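Local coordinates for protein probable endonuclease 4 (Thermotoga maritima, PDB 4HNO) that probably cleaves DNA phosphodiester bonds at apurinic or apyrimidinic sites during base excision repair, leaving a 3'-hydroxyl and a 5'-terminal sugar phosphate, at residues G210-S222 against F250-T264. Sequence-based numbering, arbitrary orientation.
Sequences GLERLKMIHLNDS and FSFKEIQEVPWILET. With MN (manganese (II) ion), chain E.
His218 and Glu263 meet at a manganese ion, which His218 ND1 binds at 2.2 Å and Glu263 OE1 at 2.1 Å. The imidazole and carboxylate planes stand 41° apart, and Glu263 OE2 lies over one face of the ring, offset toward its rim. The chain of Glu263, extended beyond CG (chi2 176°), carries OE1 to the metal, where Asn220 ND2 gives it a hydrogen in its own amide plane, on the anti lone pair, at 3.0 Å. Asn220 OD1 takes the backbone N of Glu263 at 2.9 Å, a more bent bond (133°). The ND2 bond probably steadies the carboxylate's turn toward the metal, while the OD1 bond holds the backbone. His218 NE2 is hydrogen-bonded to Gln33 OE1.

Strands 214-219 and 260-262 run parallel, leading up to the site, Ile217 bonding through N to Pro259 O and through O to Ile261 N. On the face bearing His218, Met216 SD rests on Ile261 CG1 at 3.6 Å. On the other, Ile217 lies side by side with Trp260, its CD1 touching Ile255 CG2 at 3.9 Å and meeting the indole near NE1, and Leu219 CD1 meets the Phe250 ring at its edge.

Glu147 and Asp181 complete the protein ligands, and the same four residues also bind zinc in this model; a three-zinc cluster at the C-terminal ends of the TIM-barrel strands marks endonuclease IV.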
# COMPACT_ATOMS: atom_id res chain seq x y z
N GLY A 210 11.60 9.28 -8.35
CA GLY A 210 10.80 9.99 -9.33
C GLY A 210 9.34 9.89 -8.91
O GLY A 210 8.85 8.82 -8.53
N LEU A 211 8.61 10.99 -9.03
CA LEU A 211 7.23 11.00 -8.58
C LEU A 211 6.32 10.02 -9.33
O LEU A 211 5.32 9.56 -8.78
CB LEU A 211 6.64 12.42 -8.66
CG LEU A 211 6.89 13.26 -7.41
CD1 LEU A 211 6.51 14.69 -7.67
CD2 LEU A 211 6.11 12.70 -6.23
N GLU A 212 6.65 9.67 -10.57
CA GLU A 212 5.85 8.71 -11.31
C GLU A 212 5.77 7.36 -10.57
O GLU A 212 4.81 6.60 -10.79
CB GLU A 212 6.42 8.51 -12.72
CG GLU A 212 5.67 7.51 -13.57
CD GLU A 212 6.09 6.09 -13.30
OE1 GLU A 212 7.18 5.89 -12.74
OE2 GLU A 212 5.34 5.16 -13.70
N ARG A 213 6.75 7.05 -9.73
CA ARG A 213 6.76 5.78 -9.01
C ARG A 213 5.85 5.75 -7.79
O ARG A 213 5.67 4.67 -7.21
CB ARG A 213 8.18 5.38 -8.62
CG ARG A 213 9.11 5.03 -9.79
CD ARG A 213 8.85 3.65 -10.36
NE ARG A 213 7.74 3.61 -11.28
CZ ARG A 213 7.37 2.51 -11.94
NH1 ARG A 213 7.89 1.33 -11.63
NH2 ARG A 213 6.44 2.60 -12.89
N LEU A 214 5.29 6.88 -7.38
CA LEU A 214 4.37 6.88 -6.26
C LEU A 214 2.99 6.49 -6.77
O LEU A 214 2.29 7.29 -7.40
CB LEU A 214 4.33 8.25 -5.57
CG LEU A 214 3.36 8.35 -4.40
CD1 LEU A 214 3.72 7.38 -3.29
CD2 LEU A 214 3.32 9.79 -3.89
N LYS A 215 2.60 5.24 -6.53
CA LYS A 215 1.38 4.69 -7.12
C LYS A 215 0.18 4.66 -6.19
O LYS A 215 -0.96 4.58 -6.66
CB LYS A 215 1.63 3.27 -7.63
CG LYS A 215 2.67 3.17 -8.74
CD LYS A 215 2.28 3.95 -9.98
CE LYS A 215 3.33 3.78 -11.05
NZ LYS A 215 3.03 4.60 -12.25
N MET A 216 0.41 4.71 -4.89
CA MET A 216 -0.66 4.61 -3.91
C MET A 216 -0.21 5.33 -2.65
O MET A 216 0.96 5.27 -2.28
CB MET A 216 -0.98 3.15 -3.60
CG MET A 216 -1.98 2.95 -2.46
SD MET A 216 -2.72 1.30 -2.38
CE MET A 216 -1.29 0.21 -2.51
N ILE A 217 -1.16 5.97 -1.98
CA ILE A 217 -1.00 6.45 -0.62
C ILE A 217 -1.95 5.66 0.26
O ILE A 217 -3.13 5.53 -0.06
CB ILE A 217 -1.28 7.96 -0.54
CG1 ILE A 217 -0.16 8.72 -1.26
CG2 ILE A 217 -1.42 8.42 0.92
CD1 ILE A 217 -0.51 10.15 -1.58
N HIS A 218 -1.42 5.12 1.35
CA HIS A 218 -2.26 4.56 2.39
C HIS A 218 -2.55 5.70 3.36
O HIS A 218 -1.64 6.24 4.01
CB HIS A 218 -1.60 3.41 3.12
CG HIS A 218 -1.51 2.16 2.31
ND1 HIS A 218 -0.72 1.11 2.71
CD2 HIS A 218 -2.15 1.80 1.18
CE1 HIS A 218 -0.89 0.14 1.83
NE2 HIS A 218 -1.74 0.53 0.89
N LEU A 219 -3.81 6.10 3.39
CA LEU A 219 -4.26 7.28 4.10
C LEU A 219 -4.77 6.84 5.46
O LEU A 219 -5.89 6.38 5.63
CB LEU A 219 -5.35 8.00 3.30
CG LEU A 219 -5.55 9.43 3.75
CD1 LEU A 219 -4.42 10.33 3.22
CD2 LEU A 219 -6.91 9.96 3.33
N ASN A 220 -3.88 6.97 6.45
CA ASN A 220 -4.12 6.52 7.81
C ASN A 220 -3.72 7.63 8.79
O ASN A 220 -2.61 8.15 8.71
CB ASN A 220 -3.23 5.31 8.12
CG ASN A 220 -3.58 4.10 7.28
OD1 ASN A 220 -4.76 3.77 7.14
ND2 ASN A 220 -2.56 3.44 6.74
N ASP A 221 -4.61 7.99 9.71
CA ASP A 221 -4.16 8.81 10.82
C ASP A 221 -3.37 7.87 11.76
O ASP A 221 -3.24 6.66 11.51
CB ASP A 221 -5.37 9.50 11.48
CG ASP A 221 -5.04 10.85 12.12
OD1 ASP A 221 -3.93 11.00 12.65
OD2 ASP A 221 -5.95 11.74 12.11
N SER A 222 -2.83 8.45 12.82
CA SER A 222 -2.04 7.71 13.79
C SER A 222 -2.58 7.87 15.20
O SER A 222 -2.93 8.97 15.62
CB SER A 222 -0.58 8.15 13.78
OG SER A 222 0.13 7.36 14.72
N PHE A 250 -3.34 17.29 1.91
CA PHE A 250 -4.27 17.26 0.79
C PHE A 250 -4.09 18.45 -0.14
O PHE A 250 -4.55 18.41 -1.29
CB PHE A 250 -5.72 17.31 1.27
CG PHE A 250 -6.18 16.11 2.07
CD1 PHE A 250 -5.53 14.89 2.03
CD2 PHE A 250 -7.31 16.24 2.85
CE1 PHE A 250 -6.03 13.83 2.76
CE2 PHE A 250 -7.79 15.19 3.59
CZ PHE A 250 -7.15 13.98 3.54
N SER A 251 -3.47 19.51 0.35
CA SER A 251 -3.37 20.75 -0.43
C SER A 251 -2.39 20.65 -1.59
O SER A 251 -2.42 21.48 -2.48
CB SER A 251 -3.01 21.92 0.48
OG SER A 251 -1.65 21.89 0.88
N PHE A 252 -1.54 19.63 -1.59
CA PHE A 252 -0.56 19.46 -2.64
C PHE A 252 -1.14 18.70 -3.81
O PHE A 252 -1.64 17.58 -3.66
CB PHE A 252 0.67 18.73 -2.09
CG PHE A 252 1.52 19.60 -1.22
CD1 PHE A 252 1.15 19.85 0.09
CD2 PHE A 252 2.66 20.20 -1.72
CE1 PHE A 252 1.92 20.67 0.89
CE2 PHE A 252 3.43 21.01 -0.92
CZ PHE A 252 3.06 21.24 0.39
N LYS A 253 -1.07 19.29 -5.00
CA LYS A 253 -1.59 18.63 -6.19
C LYS A 253 -0.87 17.28 -6.46
O LYS A 253 -1.50 16.34 -6.94
CB LYS A 253 -1.50 19.55 -7.40
CG LYS A 253 -2.54 20.68 -7.37
CD LYS A 253 -3.96 20.13 -7.52
CE LYS A 253 -4.98 21.24 -7.65
NZ LYS A 253 -6.36 20.76 -7.37
N GLU A 254 0.42 17.19 -6.13
CA GLU A 254 1.17 15.96 -6.31
C GLU A 254 0.53 14.82 -5.49
O GLU A 254 0.53 13.66 -5.92
CB GLU A 254 2.63 16.12 -5.89
CG GLU A 254 3.42 17.10 -6.73
CD GLU A 254 3.39 18.54 -6.20
OE1 GLU A 254 2.49 18.89 -5.40
OE2 GLU A 254 4.27 19.31 -6.61
N ILE A 255 0.01 15.16 -4.32
CA ILE A 255 -0.65 14.20 -3.45
C ILE A 255 -2.04 13.85 -3.98
O ILE A 255 -2.43 12.68 -4.02
CB ILE A 255 -0.68 14.74 -2.01
CG1 ILE A 255 0.75 14.92 -1.46
CG2 ILE A 255 -1.52 13.87 -1.10
CD1 ILE A 255 1.56 13.65 -1.38
N GLN A 256 -2.78 14.85 -4.42
CA GLN A 256 -4.11 14.63 -5.00
C GLN A 256 -4.08 13.73 -6.24
O GLN A 256 -5.09 13.11 -6.57
CB GLN A 256 -4.77 15.96 -5.39
CG GLN A 256 -5.08 16.85 -4.20
CD GLN A 256 -5.67 18.17 -4.65
OE1 GLN A 256 -6.22 18.27 -5.74
NE2 GLN A 256 -5.54 19.19 -3.81
N GLU A 257 -2.96 13.69 -6.94
CA GLU A 257 -2.88 12.89 -8.15
C GLU A 257 -2.84 11.39 -7.90
O GLU A 257 -3.04 10.61 -8.83
CB GLU A 257 -1.68 13.33 -8.99
CG GLU A 257 -1.90 14.63 -9.73
CD GLU A 257 -2.99 14.55 -10.81
OE1 GLU A 257 -4.13 14.15 -10.49
OE2 GLU A 257 -2.70 14.87 -11.98
N VAL A 258 -2.58 10.98 -6.67
CA VAL A 258 -2.35 9.59 -6.35
C VAL A 258 -3.56 9.04 -5.59
O VAL A 258 -4.10 9.74 -4.74
CB VAL A 258 -1.08 9.48 -5.48
CG1 VAL A 258 -0.81 8.03 -5.10
CG2 VAL A 258 0.11 10.07 -6.21
N PRO A 259 -3.97 7.79 -5.85
CA PRO A 259 -5.05 7.23 -5.04
C PRO A 259 -4.76 7.17 -3.54
O PRO A 259 -3.66 6.81 -3.14
CB PRO A 259 -5.25 5.81 -5.61
CG PRO A 259 -4.75 5.91 -7.01
CD PRO A 259 -3.57 6.86 -6.93
N TRP A 260 -5.76 7.54 -2.76
CA TRP A 260 -5.73 7.52 -1.29
C TRP A 260 -6.56 6.34 -0.83
O TRP A 260 -7.76 6.30 -1.05
CB TRP A 260 -6.32 8.81 -0.71
CG TRP A 260 -5.64 10.06 -1.15
CD1 TRP A 260 -4.45 10.17 -1.79
CD2 TRP A 260 -6.14 11.40 -0.99
NE1 TRP A 260 -4.18 11.49 -2.04
CE2 TRP A 260 -5.20 12.27 -1.56
CE3 TRP A 260 -7.30 11.94 -0.43
CZ2 TRP A 260 -5.39 13.65 -1.62
CZ3 TRP A 260 -7.48 13.32 -0.48
CH2 TRP A 260 -6.53 14.15 -1.06
N ILE A 261 -5.91 5.38 -0.17
CA ILE A 261 -6.55 4.16 0.26
C ILE A 261 -6.52 4.10 1.79
O ILE A 261 -5.46 4.04 2.41
CB ILE A 261 -5.83 2.93 -0.32
CG1 ILE A 261 -5.92 2.90 -1.85
CG2 ILE A 261 -6.36 1.65 0.31
CD1 ILE A 261 -7.32 2.76 -2.40
N LEU A 262 -7.70 4.12 2.39
CA LEU A 262 -7.85 4.04 3.83
C LEU A 262 -7.55 2.64 4.35
O LEU A 262 -8.10 1.66 3.84
CB LEU A 262 -9.28 4.38 4.21
CG LEU A 262 -9.78 5.77 3.84
CD1 LEU A 262 -11.29 5.77 3.84
CD2 LEU A 262 -9.24 6.79 4.80
N GLU A 263 -6.72 2.57 5.39
CA GLU A 263 -6.51 1.34 6.16
C GLU A 263 -6.81 1.63 7.62
O GLU A 263 -6.18 1.13 8.54
CB GLU A 263 -5.12 0.77 6.01
CG GLU A 263 -4.64 0.60 4.59
CD GLU A 263 -3.22 0.13 4.56
OE1 GLU A 263 -2.37 0.86 5.15
OE2 GLU A 263 -2.93 -0.94 3.99
N THR A 264 -7.80 2.48 7.84
CA THR A 264 -8.13 2.97 9.16
C THR A 264 -9.00 1.92 9.87
O THR A 264 -9.55 1.01 9.23
CB THR A 264 -8.83 4.31 9.06
OG1 THR A 264 -9.92 4.15 8.15
CG2 THR A 264 -7.91 5.39 8.53
MN MN E . -0.29 0.61 4.85
O HOH W 1 -0.38 -1.29 5.24